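Local coordinates for protein HIAXHD3 (Humicola insolens, PDB 3ZXK) that probably removes arabinofuranose side chains from xylan as a family 43 glycoside hydrolase, and in engineered form also shows endo-xylanase activity, at residues A[320-332]-A[343-355]. Sequence-based numbering, arbitrary orientation.
Sequences DLDEFRGTRFSEH and KFTLLGGNEGGLI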
ATOM      1  N   ASP A 320       8.244   1.008 -15.562  1.00  8.82           N
ATOM      2  CA  ASP A 320       9.507   0.503 -16.124  1.00  9.36           C
ATOM      3  C   ASP A 320       9.521  -1.013 -16.221  1.00  8.52           C
ATOM      4  O   ASP A 320       9.082  -1.705 -15.295  1.00  8.50           O
ATOM      5  CB  ASP A 320      10.700   0.944 -15.258  1.00 10.87           C
ATOM      6  CG  ASP A 320      11.062   2.425 -15.437  1.00 13.96           C
ATOM      7  OD1 ASP A 320      10.512   3.070 -16.355  1.00 18.37           O
ATOM      8  OD2 ASP A 320      11.916   2.937 -14.664  1.00 16.92           O
ATOM      9  N   LEU A 321      10.067  -1.530 -17.318  1.00  8.94           N
ATOM     10  CA  LEU A 321      10.343  -2.955 -17.431  1.00  8.42           C
ATOM     11  C   LEU A 321      11.210  -3.421 -16.269  1.00  8.00           C
ATOM     12  O   LEU A 321      12.251  -2.836 -15.976  1.00  8.82           O
ATOM     13  CB  LEU A 321      11.032  -3.245 -18.773  1.00  9.13           C
ATOM     14  CG  LEU A 321      11.563  -4.658 -19.034  1.00  8.68           C
ATOM     15  CD1 LEU A 321      10.407  -5.634 -19.153  1.00  9.01           C
ATOM     16  CD2 LEU A 321      12.429  -4.727 -20.288  1.00 11.15           C
ATOM     17  N   ASP A 322      10.770  -4.495 -15.616  1.00  7.35           N
ATOM     18  CA  ASP A 322      11.493  -5.105 -14.511  1.00  7.20           C
ATOM     19  C   ASP A 322      11.864  -6.518 -14.894  1.00  7.05           C
ATOM     20  O   ASP A 322      11.003  -7.386 -15.048  1.00  7.18           O
ATOM     21  CB  ASP A 322      10.625  -5.092 -13.237  1.00  8.06           C
ATOM     22  CG  ASP A 322      11.414  -5.482 -11.984  1.00  8.30           C
ATOM     23  OD1 ASP A 322      12.516  -6.097 -12.107  1.00  9.50           O
ATOM     24  OD2 ASP A 322      10.921  -5.176 -10.888  1.00 10.18           O
ATOM     25  N   GLU A 323      13.164  -6.725 -15.074  1.00  7.95           N
ATOM     26  CA  GLU A 323      13.672  -8.047 -15.436  1.00  8.26           C
ATOM     27  C   GLU A 323      14.304  -8.787 -14.255  1.00  8.30           C
ATOM     28  O   GLU A 323      15.055  -9.743 -14.445  1.00  9.14           O
ATOM     29  CB  GLU A 323      14.601  -7.983 -16.656  1.00 10.27           C
ATOM     30  CG  GLU A 323      13.785  -7.726 -17.926  1.00 13.47           C
ATOM     31  CD  GLU A 323      14.621  -7.580 -19.179  1.00 17.03           C
ATOM     32  OE1 GLU A 323      15.606  -6.808 -19.176  1.00 20.61           O
ATOM     33  OE2 GLU A 323      14.273  -8.229 -20.190  1.00 21.51           O
ATOM     34  N   PHE A 324      13.977  -8.346 -13.038  1.00  7.26           N
ATOM     35  CA  PHE A 324      14.360  -9.037 -11.802  1.00  8.37           C
ATOM     36  C   PHE A 324      15.862  -9.224 -11.737  1.00  8.72           C
ATOM     37  O   PHE A 324      16.380 -10.328 -11.509  1.00 10.21           O
ATOM     38  CB  PHE A 324      13.624 -10.384 -11.665  1.00  8.22           C
ATOM     39  CG  PHE A 324      12.131 -10.228 -11.496  1.00  8.07           C
ATOM     40  CD1 PHE A 324      11.586  -9.746 -10.292  1.00  8.51           C
ATOM     41  CD2 PHE A 324      11.262 -10.526 -12.547  1.00  8.73           C
ATOM     42  CE1 PHE A 324      10.205  -9.590 -10.137  1.00  8.79           C
ATOM     43  CE2 PHE A 324       9.882 -10.363 -12.395  1.00  9.71           C
ATOM     44  CZ  PHE A 324       9.355  -9.895 -11.193  1.00  9.56           C
ATOM     45  N   ARG A 325      16.552  -8.106 -11.916  1.00  9.86           N
ATOM     46  CA  ARG A 325      18.010  -8.064 -11.881  1.00 11.62           C
ATOM     47  C   ARG A 325      18.512  -7.715 -10.494  1.00 12.13           C
ATOM     48  O   ARG A 325      17.773  -7.168  -9.695  1.00 15.05           O
ATOM     49  CB  ARG A 325      18.508  -7.034 -12.890  1.00 13.72           C
ATOM     50  CG  ARG A 325      18.159  -7.410 -14.317  1.00 16.02           C
ATOM     51  CD  ARG A 325      18.643  -6.357 -15.303  1.00 21.30           C
ATOM     52  NE  ARG A 325      18.181  -6.676 -16.647  1.00 27.62           N
ATOM     53  CZ  ARG A 325      18.954  -7.168 -17.607  1.00 30.60           C
ATOM     54  NH1 ARG A 325      20.245  -7.378 -17.388  1.00 37.35           N
ATOM     55  NH2 ARG A 325      18.440  -7.436 -18.793  1.00 37.59           N
ATOM     56  N   GLY A 326      19.766  -8.053 -10.212  1.00 13.12           N
ATOM     57  CA  GLY A 326      20.387  -7.697  -8.933  1.00 15.29           C
ATOM     58  C   GLY A 326      19.958  -8.595  -7.790  1.00 16.86           C
ATOM     59  O   GLY A 326      19.450  -9.700  -8.012  1.00 18.80           O
ATOM     60  N   THR A 327      20.139  -8.115  -6.561  1.00 16.09           N
ATOM     61  CA  THR A 327      20.023  -8.971  -5.384  1.00 16.98           C
ATOM     62  C   THR A 327      18.718  -8.797  -4.606  1.00 15.32           C
ATOM     63  O   THR A 327      18.380  -9.630  -3.752  1.00 15.82           O
ATOM     64  CB  THR A 327      21.217  -8.754  -4.431  1.00 18.64           C
ATOM     65  OG1 THR A 327      21.323  -7.361  -4.104  1.00 20.72           O
ATOM     66  CG2 THR A 327      22.520  -9.193  -5.101  1.00 19.37           C
ATOM     67  N   ARG A 328      17.980  -7.732  -4.924  1.00 13.01           N
ATOM     68  CA  ARG A 328      16.799  -7.334  -4.175  1.00 12.43           C
ATOM     69  C   ARG A 328      15.682  -7.006  -5.127  1.00  8.93           C
ATOM     70  O   ARG A 328      15.931  -6.613  -6.254  1.00  8.77           O
ATOM     71  CB  ARG A 328      17.107  -6.077  -3.361  1.00 15.32           C
ATOM     72  CG  ARG A 328      18.253  -6.205  -2.378  1.00 20.36           C
ATOM     73  CD  ARG A 328      18.611  -4.843  -1.796  1.00 27.43           C
ATOM     74  NE  ARG A 328      17.444  -4.135  -1.262  1.00 35.69           N
ATOM     75  CZ  ARG A 328      16.964  -4.276  -0.024  1.00 43.75           C
ATOM     76  NH1 ARG A 328      17.538  -5.111   0.839  1.00 44.03           N
ATOM     77  NH2 ARG A 328      15.896  -3.581   0.352  1.00 47.14           N
ATOM     78  N   PHE A 329      14.441  -7.127  -4.659  1.00  7.93           N
ATOM     79  CA  PHE A 329      13.288  -6.674  -5.416  1.00  7.37           C
ATOM     80  C   PHE A 329      13.245  -5.149  -5.468  1.00  7.34           C
ATOM     81  O   PHE A 329      13.675  -4.452  -4.530  1.00  8.41           O
ATOM     82  CB  PHE A 329      11.976  -7.180  -4.790  1.00  7.27           C
ATOM     83  CG  PHE A 329      11.726  -8.654  -4.974  1.00  6.62           C
ATOM     84  CD1 PHE A 329      11.432  -9.180  -6.230  1.00  7.80           C
ATOM     85  CD2 PHE A 329      11.751  -9.512  -3.878  1.00  7.66           C
ATOM     86  CE1 PHE A 329      11.202 -10.532  -6.399  1.00  7.62           C
ATOM     87  CE2 PHE A 329      11.506 -10.862  -4.042  1.00  6.46           C
ATOM     88  CZ  PHE A 329      11.217 -11.376  -5.308  1.00  7.63           C
ATOM     89  N   SER A 330      12.691  -4.624  -6.550  1.00  6.97           N
ATOM     90  CA  SER A 330      12.298  -3.228  -6.558  1.00  6.76           C
ATOM     91  C   SER A 330      11.256  -2.983  -5.457  1.00  6.33           C
ATOM     92  O   SER A 330      10.631  -3.924  -4.920  1.00  6.22           O
ATOM     93  CB  SER A 330      11.708  -2.855  -7.920  1.00  8.43           C
ATOM     94  OG  SER A 330      10.325  -3.120  -7.917  1.00  9.56           O
ATOM     95  N   GLU A 331      11.028  -1.709  -5.154  1.00  6.39           N
ATOM     96  CA  GLU A 331      10.164  -1.339  -4.047  1.00  6.65           C
ATOM     97  C   GLU A 331       8.696  -1.514  -4.409  1.00  6.27           C
ATOM     98  O   GLU A 331       7.829  -1.354  -3.564  1.00  7.43           O
ATOM     99  CB  GLU A 331      10.471   0.110  -3.641  1.00  8.47           C
ATOM    100  CG  GLU A 331      11.804   0.260  -2.917  1.00 10.26           C
ATOM    101  CD  GLU A 331      11.811  -0.561  -1.633  1.00 12.97           C
ATOM    102  OE1 GLU A 331      10.815  -0.473  -0.865  1.00 14.31           O
ATOM    103  OE2 GLU A 331      12.795  -1.304  -1.383  1.00 17.23           O
ATOM    104  N   HIS A 332       8.414  -1.894  -5.655  1.00  5.55           N
ATOM    105  CA  HIS A 332       7.012  -2.092  -6.073  1.00  5.07           C
ATOM    106  C   HIS A 332       6.419  -3.438  -5.681  1.00  4.67           C
ATOM    107  O   HIS A 332       5.190  -3.595  -5.649  1.00  5.69           O
ATOM    108  CB  HIS A 332       6.873  -1.923  -7.585  1.00  5.49           C
ATOM    109  CG  HIS A 332       7.272  -0.570  -8.072  1.00  6.44           C
ATOM    110  ND1 HIS A 332       6.465   0.506  -7.977  1.00  6.71           N
ATOM    111  CD2 HIS A 332       8.459  -0.124  -8.633  1.00  7.03           C
ATOM    112  CE1 HIS A 332       7.105   1.581  -8.438  1.00  7.28           C
ATOM    113  NE2 HIS A 332       8.331   1.198  -8.837  1.00  6.58           N
ATOM    114  N   LYS A 343      12.175 -21.024  -1.075  1.00  6.93           N
ATOM    115  CA  LYS A 343      11.438 -21.424  -2.274  1.00  6.56           C
ATOM    116  C   LYS A 343      11.445 -20.398  -3.407  1.00  6.24           C
ATOM    117  O   LYS A 343      10.860 -20.643  -4.443  1.00  7.30           O
ATOM    118  CB  LYS A 343       9.999 -21.853  -1.948  1.00  6.83           C
ATOM    119  CG  LYS A 343       9.872 -23.159  -1.135  1.00  8.81           C
ATOM    120  CD  LYS A 343      10.284 -24.436  -1.883  1.00  9.90           C
ATOM    121  CE  LYS A 343      10.027 -25.684  -1.038  1.00 14.47           C
ATOM    122  NZ  LYS A 343      10.965 -25.819   0.111  1.00 19.87           N
ATOM    123  N   PHE A 344      12.133 -19.271  -3.234  1.00  5.78           N
ATOM    124  CA  PHE A 344      12.375 -18.353  -4.354  1.00  6.18           C
ATOM    125  C   PHE A 344      13.822 -17.891  -4.387  1.00  7.02           C
ATOM    126  O   PHE A 344      14.507 -17.851  -3.349  1.00  7.74           O
ATOM    127  CB  PHE A 344      11.415 -17.137  -4.310  1.00  6.06           C
ATOM    128  CG  PHE A 344      11.830 -16.053  -3.337  1.00  6.34           C
ATOM    129  CD1 PHE A 344      12.661 -15.002  -3.748  1.00  6.09           C
ATOM    130  CD2 PHE A 344      11.367 -16.066  -2.014  1.00  6.50           C
ATOM    131  CE1 PHE A 344      13.012 -14.003  -2.853  1.00  7.69           C
ATOM    132  CE2 PHE A 344      11.735 -15.071  -1.117  1.00  7.21           C
ATOM    133  CZ  PHE A 344      12.575 -14.047  -1.535  1.00  7.90           C
ATOM    134  N   THR A 345      14.288 -17.508  -5.573  1.00  7.36           N
ATOM    135  CA  THR A 345      15.633 -16.934  -5.696  1.00  8.84           C
ATOM    136  C   THR A 345      15.643 -15.920  -6.815  1.00  8.41           C
ATOM    137  O   THR A 345      15.066 -16.157  -7.883  1.00  8.98           O
ATOM    138  CB  THR A 345      16.697 -18.007  -6.064  1.00 10.98           C
ATOM    139  OG1 THR A 345      16.536 -19.175  -5.246  1.00 14.46           O
ATOM    140  CG2 THR A 345      18.081 -17.436  -5.847  1.00 12.25           C
ATOM    141  N   LEU A 346      16.302 -14.796  -6.574  1.00  7.88           N
ATOM    142  CA  LEU A 346      16.656 -13.851  -7.629  1.00  8.21           C
ATOM    143  C   LEU A 346      18.012 -14.292  -8.173  1.00  9.34           C
ATOM    144  O   LEU A 346      18.970 -14.380  -7.415  1.00 11.28           O
ATOM    145  CB  LEU A 346      16.739 -12.443  -7.045  1.00  9.28           C
ATOM    146  CG  LEU A 346      15.363 -11.813  -6.808  1.00  9.00           C
ATOM    147  CD1 LEU A 346      15.533 -10.584  -5.933  1.00 11.73           C
ATOM    148  CD2 LEU A 346      14.729 -11.425  -8.140  1.00 10.38           C
ATOM    149  N   LEU A 347      18.094 -14.558  -9.479  1.00  9.54           N
ATOM    150  CA  LEU A 347      19.247 -15.267 -10.094  1.00 10.83           C
ATOM    151  C   LEU A 347      20.499 -14.451 -10.304  1.00 12.57           C
ATOM    152  O   LEU A 347      21.602 -15.016 -10.444  1.00 14.12           O
ATOM    153  CB  LEU A 347      18.834 -15.821 -11.456  1.00 10.65           C
ATOM    154  CG  LEU A 347      17.839 -16.965 -11.351  1.00 10.30           C
ATOM    155  CD1 LEU A 347      17.216 -17.259 -12.710  1.00 11.77           C
ATOM    156  CD2 LEU A 347      18.490 -18.213 -10.758  1.00 11.01           C
ATOM    157  N   GLY A 348      20.333 -13.136 -10.394  1.00 13.18           N
ATOM    158  CA  GLY A 348      21.470 -12.246 -10.673  1.00 14.85           C
ATOM    159  C   GLY A 348      22.090 -12.516 -12.030  1.00 16.55           C
ATOM    160  O   GLY A 348      21.412 -12.988 -12.949  1.00 17.78           O
ATOM    161  N   GLY A 349      23.378 -12.227 -12.165  1.00 18.53           N
ATOM    162  CA  GLY A 349      24.049 -12.386 -13.459  1.00 20.73           C
ATOM    163  C   GLY A 349      23.512 -11.451 -14.532  1.00 21.39           C
ATOM    164  O   GLY A 349      22.856 -10.456 -14.223  1.00 21.98           O
ATOM    165  N   ASN A 350      23.775 -11.781 -15.796  1.00 23.77           N
ATOM    166  CA  ASN A 350      23.462 -10.877 -16.909  1.00 24.07           C
ATOM    167  C   ASN A 350      21.966 -10.687 -17.129  1.00 24.33           C
ATOM    168  O   ASN A 350      21.505  -9.592 -17.462  1.00 25.98           O
ATOM    169  CB  ASN A 350      24.143 -11.347 -18.209  1.00 26.60           C
ATOM    170  CG  ASN A 350      25.659 -11.413 -18.090  1.00 29.25           C
ATOM    171  OD1 ASN A 350      26.272 -10.632 -17.358  1.00 29.58           O
ATOM    172  ND2 ASN A 350      26.273 -12.348 -18.820  1.00 31.56           N
ATOM    173  N   GLU A 351      21.207 -11.754 -16.917  1.00 22.20           N
ATOM    174  CA  GLU A 351      19.806 -11.765 -17.296  1.00 23.18           C
ATOM    175  C   GLU A 351      18.867 -11.542 -16.118  1.00 20.17           C
ATOM    176  O   GLU A 351      17.722 -11.133 -16.313  1.00 17.52           O
ATOM    177  CB  GLU A 351      19.480 -13.075 -18.016  1.00 27.80           C
ATOM    178  CG  GLU A 351      20.115 -13.185 -19.397  1.00 33.70           C
ATOM    179  CD  GLU A 351      20.340 -14.621 -19.827  1.00 40.16           C
ATOM    180  OE1 GLU A 351      19.529 -15.502 -19.444  1.00 45.76           O
ATOM    181  OE2 GLU A 351      21.333 -14.866 -20.551  1.00 49.87           O
ATOM    182  N   GLY A 352      19.330 -11.799 -14.896  1.00 16.72           N
ATOM    183  CA  GLY A 352      18.417 -11.767 -13.754  1.00 14.42           C
ATOM    184  C   GLY A 352      17.374 -12.869 -13.868  1.00 11.91           C
ATOM    185  O   GLY A 352      17.634 -13.948 -14.405  1.00 11.78           O
ATOM    186  N   GLY A 353      16.179 -12.575 -13.383  1.00  8.65           N
ATOM    187  CA  GLY A 353      15.118 -13.561 -13.328  1.00  7.47           C
ATOM    188  C   GLY A 353      14.816 -13.992 -11.906  1.00  6.92           C
ATOM    189  O   GLY A 353      15.694 -14.028 -11.042  1.00  8.22           O
ATOM    190  N   LEU A 354      13.538 -14.273 -11.685  1.00  5.48           N
ATOM    191  CA  LEU A 354      13.047 -14.743 -10.414  1.00  4.96           C
ATOM    192  C   LEU A 354      12.599 -16.208 -10.517  1.00  4.65           C
ATOM    193  O   LEU A 354      11.729 -16.542 -11.327  1.00  5.10           O
ATOM    194  CB  LEU A 354      11.846 -13.876  -9.979  1.00  5.28           C
ATOM    195  CG  LEU A 354      10.987 -14.351  -8.772  1.00  5.53           C
ATOM    196  CD1 LEU A 354      11.816 -14.299  -7.482  1.00  6.03           C
ATOM    197  CD2 LEU A 354       9.708 -13.527  -8.616  1.00  7.16           C
ATOM    198  N   ILE A 355      13.190 -17.088  -9.711  1.00  4.55           N
ATOM    199  CA  ILE A 355      12.716 -18.480  -9.623  1.00  4.56           C
ATOM    200  C   ILE A 355      11.687 -18.598  -8.517  1.00  4.25           C
ATOM    201  O   ILE A 355      11.938 -18.202  -7.367  1.00  5.28           O
ATOM    202  CB  ILE A 355      13.881 -19.452  -9.319  1.00  4.91           C
ATOM    203  CG1 ILE A 355      14.951 -19.347 -10.412  1.00  5.24           C
ATOM    204  CG2 ILE A 355      13.370 -20.878  -9.088  1.00  5.82           C
ATOM    205  CD1 ILE A 355      14.568 -20.049 -11.688  1.00  5.80           C
TER
HETATM  206  O   HOH W   1      18.294 -11.216  -9.954  1.00 15.12           O
HETATM  207  O   HOH W   2      21.682  -9.028 -12.200  1.00 22.60           O
HETATM  208  O   HOH W   3      20.689 -11.862  -6.905  1.00 25.96           O
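F329 and L346 meet where the loop 320-332 lies against the hairpin 343-355: methyl CD1 of L346 sits over the centre of the F329 ring, 4.2 Å from its centroid and 3° off the ring normal. The same ring takes L354 at its edge, F329 CZ to L354 CD1 3.7 Å, and F344 beside it, the two aromatic planes inclined at 34°. A flat ring suits this place because it offers a face to one leucine and a rim to another. Were F329 an alanine, L346 CD1 and L354 CD1 would probably lose the ring they pack on, with a gap left beside F344.

F324 is met differently: L354 CB lies over one face of its ring, 4.2 Å from the centroid, while L346 CD2 packs against F324 CB at 3.8 Å; with CG of L354 anti to the backbone N (chi1 169°), both its methyls extend instead to F329. L354 thus serves two rings.

Strands 344-346 and 354-357 form a β-hairpin at the margin of one sheet of the concanavalin A-like β-sandwich; the loop packs over the hairpin's face, and L372, on strand 372-375 of the other sheet, touches F324, F329 and L354.

Above the apolar layer the backbones join directly: G353 N donates to F324 O at 2.9 Å and more weakly to E323 O. A side chain on G352 would collide with the loop's carbonyls, and glycine also suits its positive phi. One water links F324 O and G326 O to G348 N.

Further out, R325 NH2 forms a salt bridge with E323 OE1 (2.9 Å), which lies in the guanidinium plane. D322 OD1 accepts from F324 N in an Asx turn, which helps to hold that backbone, and lies over the F324 face opposite L354.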